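Local coordinates for protein chitin binding domain (Burkholderia pseudomallei, PDB 3UAM) that probably binds chitin or a related polysaccharide and, as a member of the AA10 lytic polysaccharide monooxygenase family, may cleave it oxidatively, at residues 74-82 / 141-149; 39-50 / 83-94. One frame throughout, in Å; residues are numbered along the deposited sequence. Where two conformers were deposited one is given.

Interaction 1 (74-82 / 141-149); sequences MPPRDGEIA and QARLARAHF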
ATOM      1  N   MET A  74      12.850  -2.027   8.393  1.00 10.85           N
ATOM      2  CA  MET A  74      12.461  -0.649   8.750  1.00 11.38           C
ATOM      3  C   MET A  74      11.353  -0.140   7.845  1.00 10.52           C
ATOM      4  O   MET A  74      11.505  -0.129   6.629  1.00 10.54           O
ATOM      5  CB  MET A  74      13.657   0.290   8.664  1.00 12.94           C
ATOM      6  CG  MET A  74      13.374   1.722   9.148  1.00 14.09           C
ATOM      7  SD  MET A  74      12.896   1.857  10.895  1.00 16.33           S
ATOM      8  CE  MET A  74      14.486   1.740  11.705  1.00 17.42           C
ATOM      9  N   PRO A  75      10.193   0.216   8.418  1.00  9.91           N
ATOM     10  CA  PRO A  75       9.154   0.729   7.526  1.00  9.28           C
ATOM     11  C   PRO A  75       9.535   2.090   6.904  1.00  9.25           C
ATOM     12  O   PRO A  75      10.457   2.742   7.375  1.00  9.72           O
ATOM     13  CB  PRO A  75       7.924   0.856   8.446  1.00  9.15           C
ATOM     14  CG  PRO A  75       8.200  -0.068   9.583  1.00  9.43           C
ATOM     15  CD  PRO A  75       9.687   0.056   9.795  1.00 10.03           C
ATOM     16  N   PRO A  76       8.855   2.497   5.833  1.00  8.73           N
ATOM     17  CA  PRO A  76       9.207   3.766   5.200  1.00  8.98           C
ATOM     18  C   PRO A  76       9.038   4.951   6.150  1.00  9.22           C
ATOM     19  O   PRO A  76       8.042   5.028   6.859  1.00  8.91           O
ATOM     20  CB  PRO A  76       8.212   3.877   4.053  1.00  8.63           C
ATOM     21  CG  PRO A  76       7.770   2.472   3.796  1.00  8.33           C
ATOM     22  CD  PRO A  76       7.751   1.825   5.141  1.00  8.30           C
ATOM     23  N   ARG A  77      10.031   5.824   6.197  1.00  9.77           N
ATOM     24  CA  ARG A  77       9.917   7.012   7.036  0.50 10.27           C
ATOM     25  C   ARG A  77       8.859   7.980   6.503  1.00 10.16           C
ATOM     26  O   ARG A  77       8.408   7.876   5.342  1.00  9.65           O
ATOM     27  CB  ARG A  77      11.270   7.706   7.236  0.50 11.13           C
ATOM     28  CG  ARG A  77      11.936   8.364   6.033  0.50 11.47           C
ATOM     29  CD  ARG A  77      13.233   9.001   6.529  0.50 12.40           C
ATOM     30  NE  ARG A  77      13.985   9.775   5.541  0.50 13.00           N
ATOM     31  CZ  ARG A  77      13.757  11.054   5.261  0.50 13.49           C
ATOM     32  NH1 ARG A  77      12.765  11.698   5.855  0.50 13.59           N
ATOM     33  NH2 ARG A  77      14.493  11.683   4.363  0.50 13.97           N
ATOM     34  N   ASP A  78       8.421   8.897   7.374  1.00 10.46           N
ATOM     35  CA  ASP A  78       7.479   9.922   6.958  1.00 10.53           C
ATOM     36  C   ASP A  78       8.096  10.677   5.771  1.00 10.70           C
ATOM     37  O   ASP A  78       9.299  10.962   5.734  1.00 11.16           O
ATOM     38  CB  ASP A  78       7.155  10.900   8.087  1.00 11.17           C
ATOM     39  CG  ASP A  78       6.210  10.305   9.158  1.00 11.08           C
ATOM     40  OD1 ASP A  78       5.543   9.261   8.921  1.00 10.20           O
ATOM     41  OD2 ASP A  78       6.172  10.876  10.275  1.00 11.96           O
ATOM     42  N   GLY A  79       7.281  10.954   4.775  1.00 10.41           N
ATOM     43  CA  GLY A  79       7.775  11.605   3.567  1.00 10.67           C
ATOM     44  C   GLY A  79       8.340  10.652   2.532  1.00 10.32           C
ATOM     45  O   GLY A  79       8.650  11.083   1.427  1.00 10.56           O
ATOM     46  N   GLU A  80       8.476   9.363   2.872  1.00  9.90           N
ATOM     47  CA  GLU A  80       8.889   8.331   1.916  1.00  9.67           C
ATOM     48  C   GLU A  80       7.884   7.171   1.860  1.00  8.86           C
ATOM     49  O   GLU A  80       8.190   6.071   1.404  1.00  8.52           O
ATOM     50  CB  GLU A  80      10.293   7.836   2.243  1.00 10.24           C
ATOM     51  CG  GLU A  80      11.285   8.982   2.310  1.00 11.33           C
ATOM     52  CD  GLU A  80      12.731   8.560   2.488  1.00 12.12           C
ATOM     53  OE1 GLU A  80      13.025   7.384   2.782  1.00 12.53           O
ATOM     54  OE2 GLU A  80      13.576   9.432   2.336  1.00 13.03           O
ATOM     55  N   ILE A  81       6.664   7.433   2.314  1.00  8.57           N
ATOM     56  CA  ILE A  81       5.627   6.416   2.331  1.00  8.00           C
ATOM     57  C   ILE A  81       5.191   6.071   0.910  1.00  7.82           C
ATOM     58  O   ILE A  81       5.022   4.884   0.576  1.00  7.39           O
ATOM     59  CB  ILE A  81       4.407   6.860   3.163  1.00  7.99           C
ATOM     60  CG1 ILE A  81       4.794   6.957   4.647  1.00  8.24           C
ATOM     61  CG2 ILE A  81       3.255   5.877   3.017  1.00  7.40           C
ATOM     62  CD1 ILE A  81       3.875   7.814   5.487  1.00  8.57           C
ATOM     63  N   ALA A  82       5.008   7.092   0.073  1.00  8.12           N
ATOM     64  CA  ALA A  82       4.469   6.873  -1.266  1.00  8.17           C
ATOM     65  C   ALA A  82       5.420   6.066  -2.161  1.00  8.38           C
ATOM     66  O   ALA A  82       4.966   5.434  -3.118  1.00  8.42           O
ATOM     67  CB  ALA A  82       4.070   8.206  -1.924  1.00  8.48           C
ATOM     68  N   GLN A 141      -1.466  19.403   1.602  1.00 14.94           N
ATOM     69  CA  GLN A 141      -0.348  19.903   0.815  1.00 15.43           C
ATOM     70  C   GLN A 141       1.041  19.430   1.315  1.00 15.17           C
ATOM     71  O   GLN A 141       2.063  19.777   0.725  1.00 15.59           O
ATOM     72  CB  GLN A 141      -0.424  21.428   0.771  1.00 16.75           C
ATOM     73  CG  GLN A 141      -1.739  21.921   0.166  1.00 17.25           C
ATOM     74  CD  GLN A 141      -1.931  21.420  -1.267  1.00 17.09           C
ATOM     75  OE1 GLN A 141      -1.318  21.936  -2.177  1.00 17.78           O
ATOM     76  NE2 GLN A 141      -2.766  20.387  -1.459  1.00 16.63           N
ATOM     77  N   ALA A 142       1.075  18.614   2.362  1.00 14.44           N
ATOM     78  CA  ALA A 142       2.337  18.157   2.938  1.00 14.26           C
ATOM     79  C   ALA A 142       2.792  16.831   2.318  1.00 13.35           C
ATOM     80  O   ALA A 142       2.013  16.135   1.699  1.00 12.42           O
ATOM     81  CB  ALA A 142       2.188  17.986   4.439  1.00 14.17           C
ATOM     82  N   ARG A 143       4.054  16.477   2.527  1.00 13.50           N
ATOM     83  CA  ARG A 143       4.514  15.136   2.198  1.00 13.00           C
ATOM     84  C   ARG A 143       3.819  14.203   3.171  1.00 12.13           C
ATOM     85  O   ARG A 143       3.564  14.591   4.300  1.00 12.33           O
ATOM     86  CB  ARG A 143       6.024  15.022   2.308  1.00 13.93           C
ATOM     87  CG  ARG A 143       6.740  15.824   1.229  1.00 15.29           C
ATOM     88  CD  ARG A 143       8.234  15.691   1.342  1.00 16.50           C
ATOM     89  NE  ARG A 143       8.843  16.504   0.303  1.00 18.34           N
ATOM     90  CZ  ARG A 143       9.588  16.054  -0.702  1.00 18.93           C
ATOM     91  NH1 ARG A 143       9.903  14.749  -0.815  1.00 18.60           N
ATOM     92  NH2 ARG A 143      10.062  16.940  -1.579  1.00 19.58           N
ATOM     93  N   LEU A 144       3.502  12.999   2.718  1.00 11.05           N
ATOM     94  CA  LEU A 144       2.675  12.069   3.488  1.00 10.48           C
ATOM     95  C   LEU A 144       3.419  11.641   4.737  1.00 10.36           C
ATOM     96  O   LEU A 144       4.606  11.355   4.679  1.00 10.27           O
ATOM     97  CB  LEU A 144       2.340  10.823   2.664  1.00  9.85           C
ATOM     98  CG  LEU A 144       1.534  11.032   1.392  1.00  9.81           C
ATOM     99  CD1 LEU A 144       1.335   9.720   0.655  1.00  9.35           C
ATOM    100  CD2 LEU A 144       0.198  11.615   1.764  1.00 10.16           C
ATOM    101  N   ALA A 145       2.700  11.603   5.856  1.00 10.29           N
ATOM    102  CA  ALA A 145       3.262  11.241   7.171  1.00 10.28           C
ATOM    103  C   ALA A 145       2.215  10.458   7.948  1.00  9.90           C
ATOM    104  O   ALA A 145       1.012  10.550   7.674  1.00  9.82           O
ATOM    105  CB  ALA A 145       3.678  12.500   7.954  1.00 10.98           C
ATOM    106  N   ARG A 146       2.679   9.718   8.945  1.00  9.73           N
ATOM    107  CA  ARG A 146       1.822   8.862   9.758  1.00  9.55           C
ATOM    108  C   ARG A 146       0.702   9.658  10.437  1.00 10.15           C
ATOM    109  O   ARG A 146      -0.428   9.173  10.526  1.00 10.28           O
ATOM    110  CB  ARG A 146       2.684   8.145  10.809  1.00  9.58           C
ATOM    111  CG  ARG A 146       3.475   7.005  10.210  1.00  8.92           C
ATOM    112  CD  ARG A 146       4.689   6.670  11.039  1.00  9.17           C
ATOM    113  NE  ARG A 146       5.357   5.485  10.559  1.00  8.67           N
ATOM    114  CZ  ARG A 146       6.095   5.400   9.455  1.00  8.45           C
ATOM    115  NH1 ARG A 146       6.312   6.435   8.641  1.00  8.55           N
ATOM    116  NH2 ARG A 146       6.659   4.249   9.182  1.00  8.18           N
ATOM    117  N   ALA A 147       1.007  10.882  10.864  1.00 10.77           N
ATOM    118  CA  ALA A 147       0.015  11.814  11.449  1.00 11.47           C
ATOM    119  C   ALA A 147      -1.176  12.169  10.545  1.00 11.46           C
ATOM    120  O   ALA A 147      -2.179  12.698  11.041  1.00 12.12           O
ATOM    121  CB  ALA A 147       0.707  13.108  11.885  1.00 12.21           C
ATOM    122  N   HIS A 148      -1.054  11.913   9.239  1.00 10.82           N
ATOM    123  CA  HIS A 148      -2.110  12.194   8.283  1.00 10.81           C
ATOM    124  C   HIS A 148      -3.122  11.086   8.196  1.00 10.45           C
ATOM    125  O   HIS A 148      -4.205  11.321   7.693  1.00 10.54           O
ATOM    126  CB  HIS A 148      -1.542  12.431   6.883  1.00 10.52           C
ATOM    127  CG  HIS A 148      -0.604  13.595   6.810  1.00 11.21           C
ATOM    128  ND1 HIS A 148       0.525  13.590   6.064  1.00 11.03           N
ATOM    129  CD2 HIS A 148      -0.657  14.832   7.447  1.00 12.03           C
ATOM    130  CE1 HIS A 148       1.148  14.778   6.221  1.00 11.78           C
ATOM    131  NE2 HIS A 148       0.416  15.534   7.053  1.00 12.44           N
ATOM    132  N   PHE A 149      -2.763   9.888   8.657  1.00 10.05           N
ATOM    133  CA  PHE A 149      -3.588   8.708   8.513  1.00  9.85           C
ATOM    134  C   PHE A 149      -4.315   8.313   9.814  1.00 10.53           C
ATOM    135  O   PHE A 149      -3.762   8.442  10.916  1.00 10.86           O
ATOM    136  CB  PHE A 149      -2.725   7.537   8.014  1.00  9.10           C
ATOM    137  CG  PHE A 149      -2.291   7.688   6.583  1.00  8.60           C
ATOM    138  CD1 PHE A 149      -3.132   7.300   5.555  1.00  8.30           C
ATOM    139  CD2 PHE A 149      -1.068   8.240   6.272  1.00  8.58           C
ATOM    140  CE1 PHE A 149      -2.746   7.421   4.243  1.00  8.02           C
ATOM    141  CE2 PHE A 149      -0.677   8.409   4.964  1.00  8.41           C
ATOM    142  CZ  PHE A 149      -1.516   7.986   3.935  1.00  8.18           C
TER
HETATM  143  O   HOH W   1       3.705  11.731  11.313  1.00 11.82           O
HETATM  144  O   HOH W   2      10.620  12.780   1.134  1.00 15.51           O
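With CG anti to its own carbonyl carbon (chi1 -76°) and the chain extended from CG to NE, Arg146 carries its guanidinium along the 74-82 loop, where Asp78, its carboxylate also swung beside the backbone N, meets it. NH1 and NH2 grip Pro76 O end-on; the oxygen lies in the guanidinium plane, 2.9 Å from NH1 and 2.8 Å from NH2. NH1 also donates to Asp78 OD1 (2.9 Å), the salt bridge of the contact. That oxygen takes a second bond, from Arg146 N, and the two donors come from opposite faces of the carboxylate plane, which stands 51° from the guanidinium. The other oxygen, OD2, accepts from a water that in turn accepts from Ala147 N.

The type II turn from Arg77 to Glu80 puts Gly79 N 2.7 Å from Leu144 O, almost in line with that carbonyl (173°). Ile81 CD1 lies 4.4 Å from Leu144 CB, and Ala82 CB 4.1 Å from Leu144 CD1; strands 190-200 and 205-215 back this apolar side. Arg146 NE donates to Pro55 O and NH2 to Ala56 O. Arg146 thus ties 55-56 and 76-78 to the loop before strand 155-158; the Asp78 carboxylate probably offsets its charge, and these bonds together fix the guanidinium's rotation.

Interaction 2 (39-50 / 83-94); sequences RLDFGQVNELEG and SGGRTADARAQL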
ATOM      1  N   ARG A  39       6.783   8.149 -16.832  1.00 17.55           N
ATOM      2  CA  ARG A  39       7.727   8.680 -15.834  1.00 17.40           C
ATOM      3  C   ARG A  39       8.292   7.633 -14.874  1.00 16.65           C
ATOM      4  O   ARG A  39       9.225   7.918 -14.137  1.00 16.69           O
ATOM      5  CB  ARG A  39       7.052   9.826 -15.055  1.00 17.32           C
ATOM      6  CG  ARG A  39       6.576  10.947 -15.999  1.00 18.15           C
ATOM      7  CD  ARG A  39       5.812  12.042 -15.303  1.00 18.12           C
ATOM      8  NE  ARG A  39       6.446  12.455 -14.058  1.00 18.10           N
ATOM      9  CZ  ARG A  39       5.909  13.327 -13.211  1.00 18.19           C
ATOM     10  NH1 ARG A  39       4.747  13.899 -13.498  1.00 18.73           N
ATOM     11  NH2 ARG A  39       6.537  13.652 -12.087  1.00 18.10           N
ATOM     12  N   LEU A  40       7.708   6.439 -14.850  1.00 16.16           N
ATOM     13  CA  LEU A  40       8.286   5.303 -14.147  1.00 15.75           C
ATOM     14  C   LEU A  40       8.242   4.094 -15.043  1.00 16.21           C
ATOM     15  O   LEU A  40       7.302   3.951 -15.828  1.00 16.69           O
ATOM     16  CB  LEU A  40       7.482   4.984 -12.893  1.00 14.75           C
ATOM     17  CG  LEU A  40       7.576   5.945 -11.708  1.00 14.52           C
ATOM     18  CD1 LEU A  40       6.653   5.468 -10.593  1.00 13.86           C
ATOM     19  CD2 LEU A  40       9.007   6.054 -11.206  1.00 14.81           C
ATOM     20  N   ASP A  41       9.212   3.194 -14.937  1.00 16.29           N
ATOM     21  CA  ASP A  41       9.104   1.971 -15.732  1.00 16.63           C
ATOM     22  C   ASP A  41       8.288   0.910 -14.984  1.00 15.56           C
ATOM     23  O   ASP A  41       7.901   1.111 -13.851  1.00 14.65           O
ATOM     24  CB  ASP A  41      10.468   1.456 -16.204  1.00 17.70           C
ATOM     25  CG  ASP A  41      11.393   1.112 -15.078  1.00 17.42           C
ATOM     26  OD1 ASP A  41      10.946   0.506 -14.090  1.00 16.88           O
ATOM     27  OD2 ASP A  41      12.594   1.425 -15.202  1.00 18.42           O
ATOM     28  N   PHE A  42       8.015  -0.209 -15.639  1.00 15.76           N
ATOM     29  CA  PHE A  42       7.153  -1.238 -15.070  1.00 15.16           C
ATOM     30  C   PHE A  42       7.715  -1.836 -13.774  1.00 14.35           C
ATOM     31  O   PHE A  42       6.970  -2.018 -12.815  1.00 13.62           O
ATOM     32  CB  PHE A  42       6.911  -2.347 -16.115  1.00 16.01           C
ATOM     33  CG  PHE A  42       5.845  -3.333 -15.731  1.00 15.65           C
ATOM     34  CD1 PHE A  42       4.510  -2.973 -15.801  1.00 15.64           C
ATOM     35  CD2 PHE A  42       6.175  -4.620 -15.319  1.00 15.73           C
ATOM     36  CE1 PHE A  42       3.508  -3.876 -15.471  1.00 15.38           C
ATOM     37  CE2 PHE A  42       5.185  -5.529 -14.982  1.00 15.54           C
ATOM     38  CZ  PHE A  42       3.848  -5.157 -15.071  1.00 15.40           C
ATOM     39  N   GLY A  43       9.017  -2.157 -13.747  1.00 14.21           N
ATOM     40  CA  GLY A  43       9.638  -2.679 -12.523  1.00 13.50           C
ATOM     41  C   GLY A  43       9.422  -1.731 -11.347  1.00 12.49           C
ATOM     42  O   GLY A  43       8.960  -2.121 -10.266  1.00 11.72           O
ATOM     43  N   GLN A  44       9.738  -0.466 -11.578  1.00 12.38           N
ATOM     44  CA  GLN A  44       9.625   0.574 -10.559  1.00 11.60           C
ATOM     45  C   GLN A  44       8.230   0.677  -9.926  1.00 10.54           C
ATOM     46  O   GLN A  44       8.116   0.766  -8.705  1.00  9.72           O
ATOM     47  CB  GLN A  44      10.029   1.925 -11.167  1.00 12.24           C
ATOM     48  CG  GLN A  44      11.532   2.046 -11.444  1.00 13.09           C
ATOM     49  CD  GLN A  44      11.902   3.358 -12.118  1.00 13.81           C
ATOM     50  OE1 GLN A  44      11.097   3.945 -12.835  1.00 14.35           O
ATOM     51  NE2 GLN A  44      13.116   3.830 -11.881  1.00 14.21           N
ATOM     52  N   VAL A  45       7.173   0.679 -10.747  1.00 10.40           N
ATOM     53  CA  VAL A  45       5.784   0.740 -10.257  0.50  9.80           C
ATOM     54  C   VAL A  45       5.462  -0.435  -9.336  1.00  9.24           C
ATOM     55  O   VAL A  45       4.693  -0.301  -8.379  1.00  8.72           O
ATOM     56  CB  VAL A  45       4.769   0.727 -11.424  0.50 10.05           C
ATOM     57  CG1 VAL A  45       3.336   0.610 -10.908  0.50  9.53           C
ATOM     58  CG2 VAL A  45       4.922   1.989 -12.256  0.50 10.70           C
ATOM     59  N   ASN A  46       6.056  -1.585  -9.656  1.00  9.49           N
ATOM     60  CA  ASN A  46       5.803  -2.869  -8.990  1.00  9.26           C
ATOM     61  C   ASN A  46       6.766  -3.229  -7.828  1.00  9.23           C
ATOM     62  O   ASN A  46       6.653  -4.321  -7.242  1.00  8.80           O
ATOM     63  CB  ASN A  46       5.914  -3.986 -10.031  1.00  9.80           C
ATOM     64  CG  ASN A  46       4.667  -4.124 -10.877  1.00  9.87           C
ATOM     65  OD1 ASN A  46       3.626  -4.525 -10.371  1.00  9.51           O
ATOM     66  ND2 ASN A  46       4.748  -3.748 -12.149  1.00 10.26           N
ATOM     67  N   GLU A  47       7.686  -2.312  -7.497  1.00  9.42           N
ATOM     68  CA  GLU A  47       8.730  -2.569  -6.512  1.00  9.56           C
ATOM     69  C   GLU A  47       8.812  -1.431  -5.473  1.00  9.04           C
ATOM     70  O   GLU A  47       9.907  -1.010  -5.084  1.00  9.09           O
ATOM     71  CB  GLU A  47      10.076  -2.759  -7.210  1.00 10.71           C
ATOM     72  CG  GLU A  47      10.182  -4.044  -7.999  1.00 11.60           C
ATOM     73  CD  GLU A  47      11.408  -4.118  -8.905  1.00 12.97           C
ATOM     74  OE1 GLU A  47      12.421  -3.434  -8.663  1.00 13.75           O
ATOM     75  OE2 GLU A  47      11.366  -4.885  -9.892  1.00 14.22           O
ATOM     76  N   LEU A  48       7.649  -0.974  -5.009  1.00  8.23           N
ATOM     77  CA  LEU A  48       7.571   0.023  -3.970  1.00  7.96           C
ATOM     78  C   LEU A  48       7.581  -0.747  -2.643  1.00  7.81           C
ATOM     79  O   LEU A  48       6.594  -0.799  -1.909  1.00  7.09           O
ATOM     80  CB  LEU A  48       6.345   0.910  -4.158  1.00  7.50           C
ATOM     81  CG  LEU A  48       6.266   1.650  -5.510  1.00  7.84           C
ATOM     82  CD1 LEU A  48       5.042   2.557  -5.553  1.00  7.55           C
ATOM     83  CD2 LEU A  48       7.556   2.430  -5.835  1.00  8.22           C
ATOM     84  N   GLU A  49       8.740  -1.352  -2.378  1.00  8.45           N
ATOM     85  CA  GLU A  49       8.909  -2.381  -1.361  1.00  8.66           C
ATOM     86  C   GLU A  49       9.776  -1.850  -0.217  1.00  8.62           C
ATOM     87  O   GLU A  49      10.903  -1.379  -0.410  1.00  8.88           O
ATOM     88  CB  GLU A  49       9.563  -3.596  -2.018  1.00  9.72           C
ATOM     89  CG  GLU A  49       9.595  -4.830  -1.149  1.00 10.20           C
ATOM     90  CD  GLU A  49      10.352  -5.994  -1.756  1.00 11.54           C
ATOM     91  OE1 GLU A  49      10.752  -5.960  -2.938  1.00 13.03           O
ATOM     92  OE2 GLU A  49      10.564  -6.977  -1.024  1.00 12.72           O
ATOM     93  N   GLY A  50       9.209  -1.832   0.975  1.00  8.13           N
ATOM     94  CA  GLY A  50       9.973  -1.472   2.158  1.00  8.14           C
ATOM     95  C   GLY A  50       9.467  -2.272   3.325  1.00  7.69           C
ATOM     96  O   GLY A  50       8.605  -3.142   3.162  1.00  7.18           O
ATOM     97  N   SER A  83       6.723   6.084  -1.880  1.00  8.95           N
ATOM     98  CA  SER A  83       7.679   5.299  -2.675  1.00  9.34           C
ATOM     99  C   SER A  83       8.063   3.974  -2.010  1.00  9.32           C
ATOM    100  O   SER A  83       8.931   3.235  -2.505  1.00  9.64           O
ATOM    101  CB  SER A  83       8.934   6.108  -2.970  1.00 10.02           C
ATOM    102  OG  SER A  83       9.720   6.290  -1.808  1.00 10.19           O
ATOM    103  N   GLY A  84       7.411   3.649  -0.902  1.00  9.25           N
ATOM    104  CA  GLY A  84       7.746   2.445  -0.153  1.00  9.34           C
ATOM    105  C   GLY A  84       9.135   2.472   0.443  1.00  9.99           C
ATOM    106  O   GLY A  84       9.769   1.426   0.585  1.00 10.22           O
ATOM    107  N   GLY A  85       9.611   3.666   0.785  1.00 10.74           N
ATOM    108  CA  GLY A  85      10.979   3.870   1.233  1.00 11.67           C
ATOM    109  C   GLY A  85      12.043   3.927   0.133  1.00 12.92           C
ATOM    110  O   GLY A  85      13.233   4.039   0.434  1.00 13.51           O
ATOM    111  N   ARG A  86      11.624   3.826  -1.131  1.00 13.33           N
ATOM    112  CA  ARG A  86      12.547   3.771  -2.272  1.00 14.59           C
ATOM    113  C   ARG A  86      12.870   5.187  -2.720  1.00 14.86           C
ATOM    114  O   ARG A  86      11.979   5.916  -3.143  1.00 14.66           O
ATOM    115  CB  ARG A  86      11.918   2.982  -3.425  1.00 15.36           C
ATOM    116  CG  ARG A  86      11.583   1.545  -3.068  1.00 15.62           C
ATOM    117  CD  ARG A  86      12.860   0.720  -3.057  1.00 17.58           C
ATOM    118  NE  ARG A  86      12.667  -0.622  -2.520  1.00 18.69           N
ATOM    119  CZ  ARG A  86      13.576  -1.593  -2.592  1.00 20.35           C
ATOM    120  NH1 ARG A  86      14.752  -1.389  -3.201  1.00 21.77           N
ATOM    121  NH2 ARG A  86      13.318  -2.776  -2.056  1.00 20.54           N
ATOM    122  N   THR A  87      14.133   5.594  -2.599  1.00 14.98           N
ATOM    123  CA  THR A  87      14.506   6.953  -2.985  1.00 15.40           C
ATOM    124  C   THR A  87      15.782   7.065  -3.840  1.00 15.60           C
ATOM    125  O   THR A  87      16.216   8.177  -4.111  1.00 16.52           O
ATOM    126  CB  THR A  87      14.682   7.839  -1.726  1.00 15.94           C
ATOM    127  OG1 THR A  87      15.731   7.303  -0.914  1.00 16.43           O
ATOM    128  CG2 THR A  87      13.408   7.895  -0.899  1.00 15.62           C
ATOM    129  N   ALA A  88      16.359   5.950  -4.285  1.00 14.96           N
ATOM    130  CA  ALA A  88      17.618   5.978  -5.057  1.00 15.49           C
ATOM    131  C   ALA A  88      17.443   6.238  -6.562  1.00 15.40           C
ATOM    132  O   ALA A  88      18.421   6.486  -7.259  1.00 16.14           O
ATOM    133  CB  ALA A  88      18.400   4.677  -4.862  1.00 15.55           C
ATOM    134  N   ASP A  89      16.214   6.165  -7.061  1.00 14.37           N
ATOM    135  CA  ASP A  89      15.951   6.337  -8.481  1.00 14.52           C
ATOM    136  C   ASP A  89      14.636   7.129  -8.706  1.00 13.76           C
ATOM    137  O   ASP A  89      14.199   7.841  -7.804  1.00 13.21           O
ATOM    138  CB  ASP A  89      15.966   4.972  -9.175  1.00 14.54           C
ATOM    139  CG  ASP A  89      14.765   4.105  -8.816  1.00 13.63           C
ATOM    140  OD1 ASP A  89      13.845   4.556  -8.112  1.00 12.80           O
ATOM    141  OD2 ASP A  89      14.749   2.931  -9.249  1.00 14.01           O
ATOM    142  N   ALA A  90      14.024   7.015  -9.890  1.00 13.62           N
ATOM    143  CA  ALA A  90      12.878   7.862 -10.240  1.00 13.37           C
ATOM    144  C   ALA A  90      11.625   7.586  -9.391  1.00 12.35           C
ATOM    145  O   ALA A  90      10.691   8.395  -9.403  1.00 12.32           O
ATOM    146  CB  ALA A  90      12.554   7.759 -11.726  1.00 13.82           C
ATOM    147  N   ARG A  91      11.600   6.478  -8.657  1.00 11.67           N
ATOM    148  CA  ARG A  91      10.535   6.246  -7.665  1.00 10.86           C
ATOM    149  C   ARG A  91      10.445   7.394  -6.627  1.00 10.84           C
ATOM    150  O   ARG A  91       9.402   7.566  -6.001  1.00 10.29           O
ATOM    151  CB  ARG A  91      10.732   4.922  -6.932  1.00 10.43           C
ATOM    152  CG  ARG A  91      10.453   3.697  -7.785  1.00 10.43           C
ATOM    153  CD  ARG A  91      10.881   2.413  -7.081  1.00 10.18           C
ATOM    154  NE  ARG A  91      12.293   2.149  -7.299  1.00 10.77           N
ATOM    155  CZ  ARG A  91      12.912   1.007  -7.015  1.00 10.89           C
ATOM    156  NH1 ARG A  91      12.284   0.010  -6.402  1.00 10.42           N
ATOM    157  NH2 ARG A  91      14.197   0.889  -7.304  1.00 11.59           N
ATOM    158  N   ALA A  92      11.525   8.156  -6.447  1.00 11.43           N
ATOM    159  CA  ALA A  92      11.503   9.325  -5.546  1.00 11.71           C
ATOM    160  C   ALA A  92      10.459  10.375  -5.902  1.00 11.86           C
ATOM    161  O   ALA A  92       9.986  11.082  -5.013  1.00 12.03           O
ATOM    162  CB  ALA A  92      12.882   9.982  -5.471  1.00 12.40           C
ATOM    163  N   GLN A  93      10.119  10.494  -7.189  1.00 12.20           N
ATOM    164  CA  GLN A  93       9.028  11.368  -7.659  1.00 12.43           C
ATOM    165  C   GLN A  93       7.757  11.210  -6.830  1.00 11.60           C
ATOM    166  O   GLN A  93       7.029  12.174  -6.584  1.00 11.82           O
ATOM    167  CB  GLN A  93       8.652  11.032  -9.119  1.00 12.86           C
ATOM    168  CG  GLN A  93       9.608  11.535 -10.175  1.00 14.05           C
ATOM    169  CD  GLN A  93       9.369  10.913 -11.564  1.00 14.57           C
ATOM    170  OE1 GLN A  93       8.823  11.555 -12.448  1.00 15.37           O
ATOM    171  NE2 GLN A  93       9.773   9.650 -11.744  1.00 14.66           N
ATOM    172  N   LEU A  94       7.488   9.975  -6.418  1.00 10.72           N
ATOM    173  CA  LEU A  94       6.250   9.648  -5.728  1.00 10.00           C
ATOM    174  C   LEU A  94       6.034  10.398  -4.424  1.00  9.92           C
ATOM    175  O   LEU A  94       4.899  10.595  -4.035  1.00  9.63           O
ATOM    176  CB  LEU A  94       6.162   8.139  -5.479  1.00  9.30           C
ATOM    177  CG  LEU A  94       5.950   7.310  -6.756  1.00  9.31           C
ATOM    178  CD1 LEU A  94       6.420   5.884  -6.507  1.00  8.92           C
ATOM    179  CD2 LEU A  94       4.490   7.328  -7.229  1.00  9.05           C
TER
HETATM  180  O   HOH W   3      13.454  -2.579  -6.627  1.00 14.49           O
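A capping box opens the short helix 42-45: Gln44 N donates to Asp41 OD1 and Gln44 OE1 accepts from Asp41 N. Through Gln44 the helix meets 83-94, while the residues before and after it supply the other contacts. Gln44 NE2 reaches weakly to Asp89 OD2 (3.2 Å). Asp89 also forms an Asx turn, OD1 accepting from Arg91 N, and Arg91 grips its carboxylate side-on through NE and NH2. Bent at chi3 (-85°), Arg91 turns its remaining nitrogen, NH1, to Glu47 O at 2.9 Å, from above the carbonyl plane. Its CD lies 3.6 Å from Leu48 CD2 as the two side chains run past each other in opposite directions.

At the far end Arg39 NE and NH2 converge on Gln93 OE1, from one face of the amide; Gln93 NE2 returns a bond to Arg39 O (3.0 Å, 166°). Between these polar ends, Leu94 CD1 meets both methyls of Leu48 at 3.7 Å, and Leu40 CD2 lies 3.4 Å from Ala90 O. Arg86, kinked at chi2 (-76°), sends NE to Glu49 O on a lone pair of the carbonyl (2.9 Å). Glu47 OE2 is hydrogen-bonded to His21 NE2, and Glu49 OE2 accepts from Asn205 ND2. Long, irregular loops held by side-chain-to-backbone bonds against a beta core, as here, are consistent with the LPMO_10 family.

From the N terminus, the chain leaves strand 21-26 and helix 30-36, enters 39-50, and runs through a long loop to 74-82, which leads directly into 83-94. Interaction 2 closes the first loop, with 32 residues between its segments; interaction 1 then joins 74-82 to 141-149, across 58 residues that include strands 106-108, 113-121 and 126-133. Their segments alternate, so the closures cross rather than nest. Their centres lie 15 Å apart, yet they touch: Glu80 O and Gly85 N are probably hydrogen-bonded, and Ala82 CB packs on Leu94 O. The continuous run 74-94 therefore ties helix 42-45 and strand 49-51 to the loop preceding strand 155-158.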